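Local coordinates for beta-N-acetylglucosaminidase-like protein Glycoside hydrolase family 20 (Flavobacterium johnsoniae, PDB 6YHH) that probably releases N-acetylglucosamine units from the ends of chitin fragments as a family 20 beta-N-acetylhexosaminidase of bacterial chitin metabolism, at residues W12-V17 / S139-F144; M150-R155 / H179-D184; E230-G235 / G314-E319. All blocks are in the same frame, centred on the assembly; numbering follows the deposited sequence.

How the contacts relate
Running from the N terminus, contact 1 closes the first loop: 121 residues separate 12-17 from 139-144, which it brings together, joining strands 15-19 and 131-140 of the sheet in the N-terminal family 20 domain 2. The chain passes directly into strand 146-152 of the catalytic barrel, where contact 2 closes a short beta-alpha-beta unit. Contact 3 then brings the loop after strand 226-230 to the loop after strand 310-312. The three closures follow in series, with none nesting or crossing. Contact 1 stands apart from the others, with centres 31 Å from contact 2 and 37 Å from contact 3. Contacts 2 and 3 touch, E230 of contact 3 probably hydrogen-bonding to H179 and H181.

Contact 1: residues W12-V17 / S139-F144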
# COMPACT_ATOMS: atom_id res chain seq x y z
N TRP A 12 -26.33 4.41 -8.77
CA TRP A 12 -27.66 3.79 -8.87
C TRP A 12 -28.02 3.61 -10.36
O TRP A 12 -27.92 4.61 -11.14
CB TRP A 12 -28.68 4.66 -8.19
CG TRP A 12 -29.98 3.91 -8.09
CD1 TRP A 12 -31.09 4.10 -8.88
CD2 TRP A 12 -30.24 2.77 -7.28
NE1 TRP A 12 -32.04 3.14 -8.60
CE2 TRP A 12 -31.57 2.33 -7.58
CE3 TRP A 12 -29.52 2.10 -6.26
CZ2 TRP A 12 -32.16 1.24 -6.92
CZ3 TRP A 12 -30.12 1.04 -5.61
CH2 TRP A 12 -31.44 0.60 -5.94
N PRO A 13 -28.34 2.37 -10.78
CA PRO A 13 -28.56 2.15 -12.21
C PRO A 13 -29.85 2.82 -12.73
O PRO A 13 -30.77 3.16 -11.97
CB PRO A 13 -28.68 0.66 -12.32
CG PRO A 13 -27.88 0.11 -11.14
CD PRO A 13 -28.23 1.10 -10.06
N GLN A 14 -29.88 3.03 -14.03
CA GLN A 14 -30.96 3.79 -14.70
C GLN A 14 -32.30 3.02 -14.54
O GLN A 14 -33.37 3.64 -14.42
CB GLN A 14 -30.67 4.03 -16.20
CG GLN A 14 -29.44 4.89 -16.55
CD GLN A 14 -29.56 6.36 -16.16
OE1 GLN A 14 -30.68 6.90 -15.90
NE2 GLN A 14 -28.38 7.01 -16.05
N ASN A 15 -32.24 1.72 -14.52
CA ASN A 15 -33.44 0.86 -14.36
C ASN A 15 -33.09 -0.29 -13.47
O ASN A 15 -32.11 -1.01 -13.75
CB ASN A 15 -33.91 0.30 -15.70
CG ASN A 15 -34.21 1.37 -16.73
OD1 ASN A 15 -33.36 1.78 -17.55
ND2 ASN A 15 -35.38 1.87 -16.65
N VAL A 16 -33.91 -0.50 -12.46
CA VAL A 16 -33.68 -1.63 -11.52
C VAL A 16 -35.02 -2.22 -11.15
O VAL A 16 -35.83 -1.52 -10.55
CB VAL A 16 -33.04 -1.16 -10.21
CG1 VAL A 16 -32.81 -2.34 -9.24
CG2 VAL A 16 -31.75 -0.39 -10.50
N VAL A 17 -35.19 -3.52 -11.36
CA VAL A 17 -36.35 -4.23 -10.84
C VAL A 17 -35.90 -5.49 -10.11
O VAL A 17 -35.09 -6.23 -10.64
CB VAL A 17 -37.30 -4.61 -11.99
CG1 VAL A 17 -38.56 -5.31 -11.45
CG2 VAL A 17 -37.68 -3.34 -12.71
N SER A 139 -31.02 -2.45 -16.40
CA SER A 139 -30.52 -1.96 -17.63
C SER A 139 -30.02 -0.56 -17.37
O SER A 139 -30.67 0.23 -16.65
CB SER A 139 -31.53 -2.04 -18.84
OG SER A 139 -32.56 -1.22 -18.62
N ASP A 140 -28.84 -0.27 -17.93
CA ASP A 140 -28.09 0.90 -17.43
C ASP A 140 -27.25 1.53 -18.49
O ASP A 140 -26.96 0.93 -19.51
CB ASP A 140 -27.17 0.36 -16.26
CG ASP A 140 -26.74 1.41 -15.25
OD1 ASP A 140 -27.28 2.53 -15.23
OD2 ASP A 140 -25.85 1.05 -14.43
N PHE A 141 -26.88 2.78 -18.25
CA PHE A 141 -26.04 3.53 -19.13
C PHE A 141 -25.73 4.83 -18.37
O PHE A 141 -26.46 5.22 -17.47
CB PHE A 141 -26.81 3.88 -20.46
CG PHE A 141 -28.19 4.55 -20.21
CD1 PHE A 141 -29.31 3.81 -20.04
CD2 PHE A 141 -28.28 5.94 -20.04
CE1 PHE A 141 -30.54 4.40 -19.75
CE2 PHE A 141 -29.51 6.56 -19.82
CZ PHE A 141 -30.64 5.76 -19.67
N PRO A 142 -24.64 5.53 -18.80
CA PRO A 142 -24.29 6.75 -18.13
C PRO A 142 -25.04 8.00 -18.60
O PRO A 142 -25.23 8.22 -19.82
CB PRO A 142 -22.77 6.90 -18.49
CG PRO A 142 -22.63 6.25 -19.81
CD PRO A 142 -23.63 5.13 -19.78
N ARG A 143 -25.29 8.93 -17.67
CA ARG A 143 -25.80 10.23 -18.00
C ARG A 143 -24.84 11.10 -18.76
O ARG A 143 -25.24 11.76 -19.75
CB ARG A 143 -26.26 10.95 -16.71
CG ARG A 143 -26.91 12.32 -16.95
CD ARG A 143 -27.34 12.97 -15.63
NE ARG A 143 -27.78 14.33 -15.93
CZ ARG A 143 -27.72 15.33 -15.03
NH1 ARG A 143 -27.25 15.13 -13.81
NH2 ARG A 143 -28.07 16.56 -15.36
N PHE A 144 -23.54 11.09 -18.39
CA PHE A 144 -22.53 11.91 -19.07
C PHE A 144 -21.46 11.01 -19.56
O PHE A 144 -21.12 9.98 -18.89
CB PHE A 144 -21.88 12.93 -18.08
CG PHE A 144 -22.83 13.98 -17.57
CD1 PHE A 144 -23.19 15.04 -18.41
CD2 PHE A 144 -23.39 13.93 -16.29
CE1 PHE A 144 -24.11 16.00 -17.95
CE2 PHE A 144 -24.27 14.90 -15.85
CZ PHE A 144 -24.61 15.94 -16.69
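N15 and S139 form an antiparallel hydrogen-bonded pair, with S139 N donating to N15 O at 3.2 Å and a weak return bond from N15 N to S139 O. The pair belongs to the mixed sheet of family 20 domain 2, where it joins the start of strand 15-19 to the end of strand 131-140, and side-chain contacts carry the association on past the strand ends. The carboxylate of D140 takes over where the backbone ladder stops: its OD1 accepts from Q14 N at 2.9 Å, the donor lying well above the carboxylate plane. The same oxygen also receives the indole N-H of W476, so this buried acceptor is held by two donors. P13 packs beside it, its CB 3.6 Å from D140 OD2, and I138 touches the proline as well.

Q14 and F141 form the other half of the contact. The glutamine chain bends at CG (chi2 -68°), which lays its amide nearly flat over the phenyl ring, the two planes 13° apart. F141 meets it from chi1 52°, with CG set between the backbone N and the carbonyl carbon. Q14 CG sits over the middle of that ring, 3.4 Å from the centroid, in a CH-pi contact. From this stacked position the amide reaches back to the backbone of the same phenylalanine: Q14 NE2 donates to F141 O at 3.0 Å, with the acceptor lying close to the amide plane.

Contact 2: residues M150-R155 / H179-D184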
# COMPACT_ATOMS: atom_id res chain seq x y z
N MET A 150 -9.15 13.84 -11.62
CA MET A 150 -7.85 14.45 -11.85
C MET A 150 -6.93 14.10 -10.68
O MET A 150 -7.29 14.34 -9.54
CB MET A 150 -7.91 15.94 -12.00
CG MET A 150 -6.60 16.50 -12.50
SD MET A 150 -6.35 18.22 -12.08
CE MET A 150 -5.96 17.84 -10.36
N LEU A 151 -5.75 13.59 -10.97
CA LEU A 151 -4.69 13.37 -9.93
C LEU A 151 -3.53 14.33 -10.14
O LEU A 151 -2.97 14.41 -11.25
CB LEU A 151 -4.15 11.95 -10.00
CG LEU A 151 -3.06 11.50 -9.00
CD1 LEU A 151 -3.17 9.98 -8.68
CD2 LEU A 151 -1.68 11.82 -9.50
N ASP A 152 -3.27 15.16 -9.14
CA ASP A 152 -2.11 16.12 -9.12
C ASP A 152 -0.88 15.37 -8.68
O ASP A 152 -0.75 14.96 -7.50
CB ASP A 152 -2.47 17.25 -8.18
CG ASP A 152 -1.38 18.25 -7.93
OD1 ASP A 152 -0.23 18.15 -8.47
OD2 ASP A 152 -1.67 19.17 -7.11
N ALA A 153 0.01 15.10 -9.64
CA ALA A 153 1.24 14.40 -9.30
C ALA A 153 2.42 15.38 -9.03
O ALA A 153 3.54 14.96 -8.72
CB ALA A 153 1.61 13.45 -10.43
N SER A 154 2.16 16.69 -9.11
CA SER A 154 3.21 17.67 -8.94
C SER A 154 3.40 18.10 -7.44
O SER A 154 4.52 18.13 -6.94
CB SER A 154 2.92 18.93 -9.81
OG SER A 154 3.87 19.95 -9.57
N ARG A 155 2.31 18.50 -6.79
CA ARG A 155 2.45 19.05 -5.46
C ARG A 155 3.06 17.98 -4.50
O ARG A 155 4.07 18.19 -3.89
CB ARG A 155 1.11 19.57 -4.95
CG ARG A 155 0.76 20.96 -5.48
CD ARG A 155 0.89 21.15 -6.97
NE ARG A 155 0.49 22.51 -7.39
CZ ARG A 155 -0.76 22.92 -7.50
NH1 ARG A 155 -1.79 22.09 -7.34
NH2 ARG A 155 -1.02 24.19 -7.69
N HIS A 179 -7.50 12.12 -15.48
CA HIS A 179 -6.79 13.31 -15.91
C HIS A 179 -5.54 13.44 -15.01
O HIS A 179 -5.59 13.54 -13.80
CB HIS A 179 -7.75 14.49 -15.86
CG HIS A 179 -7.15 15.86 -15.94
ND1 HIS A 179 -7.93 16.97 -15.67
CD2 HIS A 179 -5.90 16.34 -16.24
CE1 HIS A 179 -7.18 18.06 -15.73
NE2 HIS A 179 -5.96 17.71 -16.09
N TRP A 180 -4.39 13.46 -15.67
CA TRP A 180 -3.09 13.35 -14.95
C TRP A 180 -2.38 14.72 -15.03
O TRP A 180 -1.89 15.15 -16.09
CB TRP A 180 -2.27 12.23 -15.60
CG TRP A 180 -1.27 11.49 -14.74
CD1 TRP A 180 -0.93 11.67 -13.43
CD2 TRP A 180 -0.52 10.34 -15.20
NE1 TRP A 180 -0.04 10.70 -13.02
CE2 TRP A 180 0.23 9.86 -14.09
CE3 TRP A 180 -0.45 9.67 -16.40
CZ2 TRP A 180 1.04 8.74 -14.18
CZ3 TRP A 180 0.40 8.58 -16.52
CH2 TRP A 180 1.12 8.13 -15.39
N HIS A 181 -2.37 15.41 -13.90
CA HIS A 181 -1.79 16.76 -13.80
C HIS A 181 -0.33 16.57 -13.44
O HIS A 181 0.00 16.34 -12.26
CB HIS A 181 -2.61 17.59 -12.77
CG HIS A 181 -2.17 19.03 -12.61
ND1 HIS A 181 -2.73 20.04 -13.36
CD2 HIS A 181 -1.21 19.63 -11.85
CE1 HIS A 181 -2.12 21.17 -13.08
NE2 HIS A 181 -1.23 20.96 -12.14
N LEU A 182 0.51 16.57 -14.50
CA LEU A 182 1.83 16.03 -14.48
C LEU A 182 2.96 17.05 -14.30
O LEU A 182 4.13 16.67 -14.16
CB LEU A 182 2.07 15.23 -15.77
CG LEU A 182 1.37 13.89 -15.89
CD1 LEU A 182 1.25 13.48 -17.34
CD2 LEU A 182 2.22 12.94 -15.12
N VAL A 183 2.58 18.32 -14.16
CA VAL A 183 3.47 19.43 -14.02
C VAL A 183 2.78 20.57 -13.29
O VAL A 183 1.59 20.84 -13.54
CB VAL A 183 3.93 19.98 -15.41
CG1 VAL A 183 5.00 21.04 -15.15
CG2 VAL A 183 4.38 18.82 -16.35
N ASP A 184 3.50 21.21 -12.36
CA ASP A 184 3.03 22.42 -11.74
C ASP A 184 4.27 23.09 -11.14
O ASP A 184 5.46 22.71 -11.48
CB ASP A 184 1.92 22.11 -10.71
CG ASP A 184 0.95 23.23 -10.56
OD1 ASP A 184 1.36 24.30 -10.02
OD2 ASP A 184 -0.20 23.11 -10.99
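M150 and H179 both send CG anti to the backbone N (chi1 -169° and 165°); from paired positions on neighbouring parallel strands, these like torsions run the two side chains the same way, side by side. M150 CG rests over the middle of the H179 ring, 3.5 Å from its centroid in a CH-pi contact, and SD continues over the same face. A bend about the CG-SD bond brings the methyl CE to H181 CB. Hydrogen bonds between ND1 and E447 and between NE2 and E230 fix H179 in turn.

The two strands are the first and last elements of a TIM-barrel unit: strand 146-152, helix 160-172, strand 177-184. L151 N to H179 O, H181 N to L151 O and A153 N to H181 O hold the register. At the strand end D152 opens an Asx turn: its OD1 accepts S154 N and R155 N from one face of the carboxylate, while OD2 takes R155 NH1 at 2.9 Å in a salt bridge at the guanidinium edge. R155, bent at chi2 (49°), lies with one guanidinium face against D184, its NE 3.3 Å from D184 CG; NE itself hydrogen-bonds to Q186. A leucine here would probably leave D152 OD2 without this salt bridge, D184 without the guanidinium packed against it, and the bound Tris without its NH2 donor. D184 OD2 uses its anti lone pair to accept H181 NE2 at 2.6 Å.

Contact 3: residues E230-G235 / G314-E319; sequences EIDVPG and GGDENE
D232 OD1 is gripped from two directions: G315 N donates to it at 3.0 Å in a nearly straight bond (165°), and water 1 donates at 2.9 Å. The amide comes from above the carboxylate plane. Water 1 also donates to D316 O and accepts a weak bond from G235 N, so a single molecule ties the D232 side chain to the backbone of both loops. D232 CG is anti to the backbone N (chi1 -173°), which carries the carboxylate across to the opposing loop. There its OD2 comes within 2.5 Å of D316 OD1, the two carboxylate planes only 25° apart.

The loops extend from the ends of barrel strands 226-230 and 310-312, and glycines let them come this close. A side chain on G314 would probably collide with D232 OD1, and its positive phi is a separate reason for glycine there. The same CA sits 3.3 Å from E230 OE2, an oxygen that W366 NE1 also binds, while E230 OE1 meets H181 ND1. The peptide bond before P234 is cis. G235 lies against the 316-318 backbone, where a CB would be tight against D316 O, at 3.1 Å.

E317, the predicted proton donor, follows D316 directly, its backbone N held by E368. Adjacent Asp and Glu residues form the catalytic pair of family 20, in which the aspartate typically orients the substrate's acetamido group for attack on its own anomeric carbon. With D316 about 4 Å from a bound Tris molecule, the geometry is consistent with that role, and suggests that D232 probably helps to position D316 from the second shell.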
# COMPACT_ATOMS: atom_id res chain seq x y z
N GLU A 230 -1.88 16.37 -18.73
CA GLU A 230 -1.84 17.83 -18.67
C GLU A 230 -0.45 18.32 -18.44
O GLU A 230 0.23 17.90 -17.49
CB GLU A 230 -2.75 18.39 -17.57
CG GLU A 230 -2.84 19.92 -17.55
CD GLU A 230 -3.54 20.51 -16.33
OE1 GLU A 230 -4.26 19.74 -15.59
OE2 GLU A 230 -3.41 21.73 -16.09
N ILE A 231 -0.02 19.19 -19.33
CA ILE A 231 1.15 20.02 -19.14
C ILE A 231 0.69 21.47 -19.03
O ILE A 231 0.33 22.11 -20.03
CB ILE A 231 2.16 19.86 -20.30
CG1 ILE A 231 2.71 18.44 -20.32
CG2 ILE A 231 3.32 20.79 -20.02
CD1 ILE A 231 3.67 18.22 -21.51
N ASP A 232 0.64 22.01 -17.81
CA ASP A 232 0.00 23.26 -17.55
C ASP A 232 0.91 24.46 -17.92
O ASP A 232 1.97 24.66 -17.31
CB ASP A 232 -0.38 23.27 -16.04
CG ASP A 232 -1.21 24.46 -15.63
OD1 ASP A 232 -1.35 25.41 -16.39
OD2 ASP A 232 -1.71 24.44 -14.45
N VAL A 233 0.46 25.25 -18.90
CA VAL A 233 1.19 26.39 -19.44
C VAL A 233 0.23 27.52 -19.72
O VAL A 233 -0.98 27.24 -20.03
CB VAL A 233 1.95 26.00 -20.74
CG1 VAL A 233 3.11 25.10 -20.41
CG2 VAL A 233 1.04 25.37 -21.78
N PRO A 234 0.63 28.80 -19.58
CA PRO A 234 1.96 29.28 -19.28
C PRO A 234 2.20 29.74 -17.85
O PRO A 234 3.35 30.02 -17.48
CB PRO A 234 2.12 30.50 -20.24
CG PRO A 234 0.73 31.09 -20.17
CD PRO A 234 -0.21 29.90 -20.13
N GLY A 235 1.15 29.74 -17.04
CA GLY A 235 1.25 30.06 -15.62
C GLY A 235 1.76 28.79 -14.90
O GLY A 235 2.10 27.77 -15.55
N GLY A 314 -3.58 23.06 -19.69
CA GLY A 314 -3.71 23.91 -18.52
C GLY A 314 -4.23 25.32 -18.76
O GLY A 314 -5.33 25.50 -19.30
N GLY A 315 -3.50 26.34 -18.30
CA GLY A 315 -3.84 27.72 -18.56
C GLY A 315 -4.49 28.46 -17.41
O GLY A 315 -4.98 29.55 -17.62
N ASP A 316 -4.52 27.86 -16.21
CA ASP A 316 -5.11 28.51 -15.03
C ASP A 316 -4.15 29.52 -14.40
O ASP A 316 -2.93 29.34 -14.43
CB ASP A 316 -5.54 27.51 -13.97
CG ASP A 316 -4.41 26.52 -13.57
OD1 ASP A 316 -3.52 26.18 -14.39
OD2 ASP A 316 -4.43 26.07 -12.39
N GLU A 317 -4.73 30.60 -13.85
CA GLU A 317 -4.01 31.39 -12.87
C GLU A 317 -2.69 32.00 -13.31
O GLU A 317 -1.80 32.18 -12.49
CB GLU A 317 -3.80 30.60 -11.55
CG GLU A 317 -5.09 30.15 -10.85
CD GLU A 317 -4.80 29.39 -9.56
OE1 GLU A 317 -3.83 28.63 -9.49
OE2 GLU A 317 -5.62 29.51 -8.62
N ASN A 318 -2.65 32.51 -14.55
CA ASN A 318 -1.59 33.43 -14.95
C ASN A 318 -2.03 34.80 -14.40
O ASN A 318 -2.93 35.40 -14.96
CB ASN A 318 -1.48 33.43 -16.45
CG ASN A 318 -0.50 34.50 -16.95
OD1 ASN A 318 0.24 35.07 -16.20
ND2 ASN A 318 -0.54 34.73 -18.23
N GLU A 319 -1.45 35.28 -13.33
CA GLU A 319 -1.92 36.60 -12.87
C GLU A 319 -1.33 37.79 -13.62
O GLU A 319 -1.73 38.95 -13.44
CB GLU A 319 -1.63 36.71 -11.40
CG GLU A 319 -2.63 35.86 -10.65
CD GLU A 319 -2.46 35.93 -9.15
OE1 GLU A 319 -3.50 35.76 -8.51
OE2 GLU A 319 -1.31 36.15 -8.61
O HOH W 1 -1.29 28.31 -16.50